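Local atomic coordinates of NAD(+) phosphorylase MbcT (Mycobacterium tuberculosis, PDB entry 6FKG), a protein that degrades NAD(+) by phosphorolysis to ADP-ribose 1''-phosphate and nicotinamide, killing the cell unless its cognate antitoxin MbcA neutralises it. Residues 160-163 with 164-168; 133-137 with 138-142; 82-86 with 87-91. All blocks are in the same frame, centred on the assembly; numbering follows the deposited sequence.

Interaction 1. Residues 160-163 with 164-168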
loop_
_atom_site.group_PDB
_atom_site.type_symbol
_atom_site.label_atom_id
_atom_site.label_comp_id
_atom_site.label_asym_id
_atom_site.label_seq_id
_atom_site.Cartn_x
_atom_site.Cartn_y
_atom_site.Cartn_z
ATOM N N GLN B 160 35.217 10.338 -18.089
ATOM C CA GLN B 160 35.507 11.386 -17.107
ATOM C C GLN B 160 36.857 11.219 -16.432
ATOM O O GLN B 160 37.443 12.189 -15.956
ATOM C CB GLN B 160 34.432 11.426 -16.012
ATOM C CG GLN B 160 33.159 12.134 -16.402
ATOM C CD GLN B 160 32.340 11.313 -17.357
ATOM O OE1 GLN B 160 32.167 10.107 -17.166
ATOM N NE2 GLN B 160 31.838 11.954 -18.404
ATOM N N ARG B 161 37.344 9.985 -16.381
ATOM C CA ARG B 161 38.454 9.670 -15.494
ATOM C C ARG B 161 39.781 9.385 -16.172
ATOM O O ARG B 161 40.783 9.186 -15.491
ATOM C CB ARG B 161 38.078 8.482 -14.632
ATOM C CG ARG B 161 36.774 8.693 -13.956
ATOM C CD ARG B 161 36.855 8.253 -12.545
ATOM N NE ARG B 161 35.868 8.930 -11.718
ATOM C CZ ARG B 161 35.400 8.405 -10.599
ATOM N NH1 ARG B 161 35.846 7.217 -10.234
ATOM N NH2 ARG B 161 34.499 9.050 -9.866
ATOM N N THR B 162 39.795 9.364 -17.499
ATOM C CA THR B 162 41.026 9.055 -18.205
ATOM C C THR B 162 41.551 10.239 -19.010
ATOM O O THR B 162 40.800 11.023 -19.590
ATOM C CB THR B 162 40.857 7.837 -19.143
ATOM O OG1 THR B 162 39.990 8.180 -20.231
ATOM C CG2 THR B 162 40.300 6.625 -18.378
ATOM N N ARG B 163 42.869 10.369 -19.003
ATOM C CA ARG B 163 43.554 11.334 -19.829
ATOM C C ARG B 163 43.567 10.827 -21.265
ATOM O O ARG B 163 43.462 9.618 -21.492
ATOM C CB ARG B 163 44.967 11.562 -19.289
ATOM C CG ARG B 163 44.976 11.799 -17.788
ATOM C CD ARG B 163 46.385 11.926 -17.228
ATOM N NE ARG B 163 47.114 10.660 -17.283
ATOM C CZ ARG B 163 46.964 9.667 -16.409
ATOM N NH1 ARG B 163 46.102 9.786 -15.408
ATOM N NH2 ARG B 163 47.673 8.552 -16.539
ATOM N N PRO B 164 43.653 11.751 -22.239
ATOM C CA PRO B 164 43.684 11.409 -23.666
ATOM C C PRO B 164 44.622 10.250 -23.993
ATOM O O PRO B 164 45.799 10.274 -23.620
ATOM C CB PRO B 164 44.183 12.703 -24.334
ATOM C CG PRO B 164 44.380 13.708 -23.221
ATOM C CD PRO B 164 43.615 13.210 -22.044
ATOM N N GLY B 165 44.086 9.236 -24.664
ATOM C CA GLY B 165 44.894 8.147 -25.174
ATOM C C GLY B 165 45.273 7.054 -24.190
ATOM O O GLY B 165 46.113 6.216 -24.513
ATOM N N GLN B 166 44.675 7.063 -23.000
ATOM C CA GLN B 166 44.886 5.984 -22.033
ATOM C C GLN B 166 44.225 4.709 -22.536
ATOM O O GLN B 166 44.713 3.603 -22.301
ATOM C CB GLN B 166 44.337 6.356 -20.654
ATOM C CG GLN B 166 45.260 7.253 -19.848
ATOM C CD GLN B 166 44.961 7.204 -18.361
ATOM O OE1 GLN B 166 44.167 7.995 -17.856
ATOM N NE2 GLN B 166 45.594 6.271 -17.654
ATOM N N LEU B 167 43.103 4.873 -23.220
ATOM C CA LEU B 167 42.497 3.776 -23.955
ATOM C C LEU B 167 42.504 4.149 -25.434
ATOM O O LEU B 167 42.000 5.198 -25.810
ATOM C CB LEU B 167 41.072 3.501 -23.477
ATOM C CG LEU B 167 40.821 2.431 -22.421
ATOM C CD1 LEU B 167 41.611 2.715 -21.161
ATOM C CD2 LEU B 167 39.337 2.392 -22.118
ATOM N N GLN B 168 43.088 3.298 -26.267
ATOM C CA GLN B 168 43.165 3.582 -27.694
ATOM C C GLN B 168 42.756 2.377 -28.513
ATOM O O GLN B 168 43.391 1.321 -28.431
ATOM C CB GLN B 168 44.578 4.018 -28.083
ATOM C CG GLN B 168 44.983 5.374 -27.520
ATOM C CD GLN B 168 46.441 5.703 -27.781
ATOM O OE1 GLN B 168 47.333 4.903 -27.489
ATOM N NE2 GLN B 168 46.689 6.880 -28.338
#
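R163 and Q166 are the end residues of a type II beta turn, in which Q166 N donates to R163 O over 3.2 Å and the chain bends out of helix 158-161 toward strand 167-174. P164 and G165 occupy the inner positions: the pyrrolidine ring restricts phi to the range the first one needs, and glycine readily takes the positive phi of the second. The side chain of Q166 adds a further bond, since its OE1 receives the R163 backbone N-H at 2.9 Å, in the carbonyl plane and on a lone pair, with an angle of 153° at the hydrogen. Its extended chain carries the amide back past R163 O. In the RES domain this turn leads into a strand that pairs antiparallel with strand 89-103, and Q166 ties the two elements together: NE2 donates to T97 O, while OE1 also accepts from Q141 NE2. Glutamine suits this buried place because one flat group offers both an acceptor and a donor. A bend of the R163 chain at chi3 (-69°) brings its guanidinium over that amide, the planes stacked 27° apart, and Q166 OE1 sits 3.5 Å above the centre of the guanidinium plane. A long chain with a flat end suits this exposed position. R163 NH2 and Q166 NE2 are 3.3 Å apart, two donors, so no bond. T162, the first residue beyond the helix, packs beside the amide, its CB 3.6 Å from Q166 OE1; its OG1 hydrogen-bonds Y158 O one helical turn back.

Interaction 2. Residues 133-137 with 138-142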
loop_
_atom_site.group_PDB
_atom_site.type_symbol
_atom_site.label_atom_id
_atom_site.label_comp_id
_atom_site.label_asym_id
_atom_site.label_seq_id
_atom_site.Cartn_x
_atom_site.Cartn_y
_atom_site.Cartn_z
ATOM N N HIS B 133 32.389 -0.795 -6.963
ATOM C CA HIS B 133 31.749 0.454 -6.563
ATOM C C HIS B 133 32.716 1.318 -5.754
ATOM O O HIS B 133 32.868 2.509 -6.010
ATOM C CB HIS B 133 30.499 0.164 -5.748
ATOM C CG HIS B 133 29.706 1.382 -5.383
ATOM N ND1 HIS B 133 28.706 1.353 -4.434
ATOM C CD2 HIS B 133 29.739 2.650 -5.856
ATOM C CE1 HIS B 133 28.167 2.557 -4.326
ATOM N NE2 HIS B 133 28.783 3.363 -5.175
ATOM N N ALA B 134 33.371 0.711 -4.775
ATOM C CA ALA B 134 34.281 1.460 -3.906
ATOM C C ALA B 134 35.491 1.994 -4.676
ATOM O O ALA B 134 35.929 3.117 -4.438
ATOM C CB ALA B 134 34.737 0.586 -2.741
ATOM N N ALA B 135 36.036 1.197 -5.592
ATOM C CA ALA B 135 37.202 1.634 -6.363
ATOM C C ALA B 135 36.834 2.859 -7.190
ATOM O O ALA B 135 37.597 3.831 -7.258
ATOM C CB ALA B 135 37.726 0.511 -7.269
ATOM N N TRP B 136 35.659 2.806 -7.814
ATOM C CA TRP B 136 35.163 3.933 -8.603
ATOM C C TRP B 136 34.918 5.147 -7.724
ATOM O O TRP B 136 35.235 6.287 -8.093
ATOM C CB TRP B 136 33.875 3.555 -9.324
ATOM C CG TRP B 136 33.113 4.759 -9.845
ATOM C CD1 TRP B 136 33.354 5.444 -11.009
ATOM C CD2 TRP B 136 32.000 5.409 -9.216
ATOM N NE1 TRP B 136 32.448 6.487 -11.141
ATOM C CE2 TRP B 136 31.605 6.477 -10.057
ATOM C CE3 TRP B 136 31.282 5.179 -8.030
ATOM C CZ2 TRP B 136 30.529 7.314 -9.748
ATOM C CZ3 TRP B 136 30.213 6.019 -7.721
ATOM C CH2 TRP B 136 29.846 7.069 -8.580
ATOM N N PHE B 137 34.351 4.893 -6.553
ATOM C CA PHE B 137 34.069 5.951 -5.597
ATOM C C PHE B 137 35.351 6.683 -5.190
ATOM O O PHE B 137 35.337 7.898 -5.002
ATOM C CB PHE B 137 33.363 5.371 -4.371
ATOM C CG PHE B 137 33.029 6.395 -3.333
ATOM C CD1 PHE B 137 31.937 7.225 -3.497
ATOM C CD2 PHE B 137 33.815 6.533 -2.199
ATOM C CE1 PHE B 137 31.625 8.180 -2.546
ATOM C CE2 PHE B 137 33.513 7.485 -1.250
ATOM C CZ PHE B 137 32.414 8.309 -1.424
ATOM N N LEU B 138 36.455 5.942 -5.086
ATOM C CA LEU B 138 37.762 6.493 -4.715
ATOM C C LEU B 138 38.526 7.090 -5.900
ATOM O O LEU B 138 39.700 7.432 -5.778
ATOM C CB LEU B 138 38.629 5.412 -4.055
ATOM C CG LEU B 138 38.088 4.932 -2.710
ATOM C CD1 LEU B 138 38.819 3.668 -2.245
ATOM C CD2 LEU B 138 38.207 6.049 -1.677
ATOM N N HIS B 139 37.842 7.202 -7.035
ATOM C CA HIS B 139 38.382 7.784 -8.258
ATOM C C HIS B 139 39.507 6.962 -8.866
ATOM O O HIS B 139 40.360 7.493 -9.563
ATOM C CB HIS B 139 38.854 9.227 -8.008
ATOM C CG HIS B 139 37.730 10.201 -7.882
ATOM N ND1 HIS B 139 36.889 10.230 -6.789
ATOM C CD2 HIS B 139 37.289 11.166 -8.724
ATOM C CE1 HIS B 139 35.984 11.177 -6.960
ATOM N NE2 HIS B 139 36.205 11.762 -8.124
ATOM N N MET B 140 39.514 5.661 -8.604
ATOM C CA MET B 140 40.449 4.783 -9.288
ATOM C C MET B 140 39.952 4.594 -10.714
ATOM O O MET B 140 38.759 4.683 -10.962
ATOM C CB MET B 140 40.568 3.441 -8.568
ATOM C CG MET B 140 41.126 3.569 -7.181
ATOM S SD MET B 140 41.185 2.009 -6.303
ATOM C CE MET B 140 42.143 2.489 -4.847
ATOM N N GLN B 141 40.862 4.340 -11.647
ATOM C CA GLN B 141 40.485 4.294 -13.049
ATOM C C GLN B 141 39.926 2.926 -13.434
ATOM O O GLN B 141 39.271 2.778 -14.463
ATOM C CB GLN B 141 41.680 4.653 -13.927
ATOM C CG GLN B 141 42.086 6.115 -13.810
ATOM C CD GLN B 141 43.128 6.497 -14.825
ATOM O OE1 GLN B 141 44.157 5.835 -14.949
ATOM N NE2 GLN B 141 42.871 7.568 -15.563
ATOM N N GLY B 142 40.152 1.926 -12.590
ATOM C CA GLY B 142 39.567 0.633 -12.861
ATOM C C GLY B 142 40.032 -0.435 -11.904
ATOM O O GLY B 142 40.685 -0.152 -10.899
#
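L138 folds back against the last turn of helix 126-137, with its CG only 3.3 Å from A134 O, the same carbonyl that accepts L138 N at 2.9 Å. That backbone bond continues the helical pattern although L138 has itself left helical geometry; a second link from L138 N, to A135 O, is weak. The branched leucine end packs on V10 and I13 of helix 7-16, so an apolar residue is apt here, and V7 of the antitoxin MbcA packs on it as well. A135 points away overall, yet its CB still touches the departing chain, meeting M140 SD at 3.9 Å. The methyl is small enough for the M140 chain to lie near it. M140 reaches there because its CG stands beside its own backbone N (chi1 -63°) and the chain is extended beyond, running past A135 O; I13 and L102 receive the same thioether chain. F137 is likewise directed away from 138-142 and touches L138 mostly near its base, with CB 3.2 Å from L138 N. The ring is buried, partly by L8 of MbcA, which is consistent with a large apolar residue here. At the C-terminal end of the helix, H139 ND1 makes a weak bond of 3.3 Å to F137 O. H139 has positive phi (67°), and the backbone bonds around it complete the pattern: M140 N gives its hydrogen to A135 O at 3.0 Å, while H139 N reaches W136 O at 3.0 Å. With H139 as C-prime residue and A135 and M140 in apolar contact across the end, this is a Schellman motif.

Interaction 3. Residues 82-86 with 87-91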
loop_
_atom_site.group_PDB
_atom_site.type_symbol
_atom_site.label_atom_id
_atom_site.label_comp_id
_atom_site.label_asym_id
_atom_site.label_seq_id
_atom_site.Cartn_x
_atom_site.Cartn_y
_atom_site.Cartn_z
ATOM N N GLU B 82 30.063 -20.702 -30.511
ATOM C CA GLU B 82 29.910 -20.994 -31.934
ATOM C C GLU B 82 28.567 -20.563 -32.501
ATOM O O GLU B 82 28.499 -20.034 -33.607
ATOM C CB GLU B 82 30.084 -22.491 -32.199
ATOM C CG GLU B 82 31.513 -22.973 -32.165
ATOM C CD GLU B 82 32.000 -23.292 -30.765
ATOM O OE1 GLU B 82 31.252 -23.064 -29.780
ATOM O OE2 GLU B 82 33.136 -23.804 -30.661
ATOM N N LYS B 83 27.499 -20.802 -31.753
ATOM C CA LYS B 83 26.155 -20.427 -32.203
ATOM C C LYS B 83 25.855 -18.947 -31.964
ATOM O O LYS B 83 25.237 -18.285 -32.798
ATOM C CB LYS B 83 25.101 -21.279 -31.498
ATOM C CG LYS B 83 25.063 -22.744 -31.934
ATOM C CD LYS B 83 24.573 -22.886 -33.372
ATOM C CE LYS B 83 24.417 -24.340 -33.778
ATOM N NZ LYS B 83 24.137 -24.474 -35.238
ATOM N N MET B 84 26.281 -18.429 -30.817
ATOM C CA MET B 84 26.022 -17.025 -30.473
ATOM C C MET B 84 26.645 -16.087 -31.492
ATOM O O MET B 84 26.052 -15.054 -31.864
ATOM C CB MET B 84 26.557 -16.705 -29.072
ATOM C CG MET B 84 26.280 -15.281 -28.593
ATOM S SD MET B 84 26.811 -15.072 -26.875
ATOM C CE MET B 84 28.476 -14.497 -27.107
ATOM N N LEU B 85 27.838 -16.454 -31.953
ATOM C CA LEU B 85 28.595 -15.608 -32.876
ATOM C C LEU B 85 28.082 -15.680 -34.315
ATOM O O LEU B 85 28.680 -15.110 -35.223
ATOM C CB LEU B 85 30.065 -15.978 -32.829
ATOM C CG LEU B 85 30.746 -15.611 -31.507
ATOM C CD1 LEU B 85 32.159 -16.158 -31.489
ATOM C CD2 LEU B 85 30.746 -14.073 -31.295
ATOM N N GLU B 86 26.977 -16.385 -34.515
ATOM C CA GLU B 86 26.247 -16.276 -35.767
ATOM C C GLU B 86 25.537 -14.923 -35.849
ATOM O O GLU B 86 25.279 -14.423 -36.942
ATOM C CB GLU B 86 25.243 -17.412 -35.905
ATOM C CG GLU B 86 25.944 -18.779 -36.042
ATOM C CD GLU B 86 24.957 -19.892 -36.267
ATOM O OE1 GLU B 86 23.741 -19.598 -36.348
ATOM O OE2 GLU B 86 25.401 -21.050 -36.363
ATOM N N ALA B 87 25.210 -14.350 -34.693
ATOM C CA ALA B 87 24.791 -12.943 -34.649
ATOM C C ALA B 87 26.071 -12.119 -34.796
ATOM O O ALA B 87 27.162 -12.620 -34.526
ATOM C CB ALA B 87 24.046 -12.617 -33.348
ATOM N N ALA B 88 25.952 -10.876 -35.256
ATOM C CA ALA B 88 27.124 -10.096 -35.648
ATOM C C ALA B 88 27.856 -9.478 -34.458
ATOM O O ALA B 88 27.366 -8.528 -33.840
ATOM C CB ALA B 88 26.714 -9.008 -36.626
ATOM N N TYR B 89 29.038 -10.008 -34.151
ATOM C CA TYR B 89 29.895 -9.429 -33.116
ATOM C C TYR B 89 31.237 -9.005 -33.701
ATOM O O TYR B 89 31.655 -9.483 -34.759
ATOM C CB TYR B 89 30.157 -10.423 -31.982
ATOM C CG TYR B 89 28.969 -10.707 -31.096
ATOM C CD1 TYR B 89 28.048 -11.692 -31.431
ATOM C CD2 TYR B 89 28.780 -9.995 -29.917
ATOM C CE1 TYR B 89 26.954 -11.959 -30.599
ATOM C CE2 TYR B 89 27.690 -10.238 -29.085
ATOM C CZ TYR B 89 26.791 -11.234 -29.425
ATOM O OH TYR B 89 25.718 -11.489 -28.601
ATOM N N ARG B 90 31.921 -8.115 -32.994
ATOM C CA ARG B 90 33.259 -7.706 -33.391
ATOM C C ARG B 90 34.219 -7.782 -32.209
ATOM O O ARG B 90 33.814 -7.641 -31.047
ATOM C CB ARG B 90 33.238 -6.295 -33.992
ATOM C CG ARG B 90 32.598 -6.253 -35.381
ATOM C CD ARG B 90 32.771 -4.905 -36.056
ATOM N NE ARG B 90 32.320 -4.932 -37.445
ATOM C CZ ARG B 90 32.028 -3.844 -38.149
ATOM N NH1 ARG B 90 31.625 -3.952 -39.409
ATOM N NH2 ARG B 90 32.136 -2.648 -37.588
ATOM N N LEU B 91 35.486 -8.020 -32.525
ATOM C CA LEU B 91 36.540 -8.116 -31.539
ATOM C C LEU B 91 37.431 -6.889 -31.656
ATOM O O LEU B 91 38.036 -6.641 -32.702
ATOM C CB LEU B 91 37.371 -9.398 -31.744
ATOM C CG LEU B 91 38.579 -9.538 -30.816
ATOM C CD1 LEU B 91 38.168 -9.636 -29.352
ATOM C CD2 LEU B 91 39.383 -10.756 -31.229
#
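The Y89 ring meets the end of helix 81-84 in two ways: M84 O lies at its edge, near the ring plane and 3.5 Å from Y89 CE1, and L85 CD2 approaches obliquely to 3.6 Å from Y89 CD1. The local motif is a type I beta turn from M84 to A87, through which the helix passes into strand 89-103, and the tyrosine at the start of that strand lies back against the turn. M84 adds a Met-aromatic contact, with SD 5.4 Å from the centroid of the Y89 ring and 44° off its normal. CG anti to the backbone N (chi1 -177°) and a bend at chi3 bring the thioether to the ring, which the chain crosses at about a right angle, with M84 CG 3.9 Å from Y89 CE1. A flexible, polarisable methionine suits this place, since beyond Y89 it also packs on V70 and A74 of helix 63-76 and on L69 of the antitoxin MbcA. L85 crosses the ring at about a right angle too; its other neighbours, P177 and Y180 of helix 177-185, make leucine a fitting residue for an apolar setting. Tyrosine serves both demands of its own position: its ring packs on M84 and L85 while its OH hydrogen-bonds V68 O of MbcA. K83 and E86 are exposed, and K83 NZ and E86 OE2 form a long salt bridge of 3.8 Å. The turn itself is closed by A87 N, which donates to M84 O over 3.0 Å, and the small A87 CB comes to rest 3.5 Å from that same oxygen.

The three contacts all lie where a helix ends, and along the chain they follow in the order interaction 3, interaction 2, interaction 1. Interactions 1 and 2 adjoin, their centres 15 Å apart, where Q141 NE2 probably hydrogen-bonds R161 O. Interaction 3 stands apart: its nearest atoms are about 11 Å from those of interaction 1 and about 19 Å from those of interaction 2, and it lies on the opposite side of the chain's centre from the latter. Strands 167-174 and 89-103, neighbours in one sheet, connect interactions 1 and 3. MbcA, which blocks access to the active site, touches all three regions, through Q160 in 160-168.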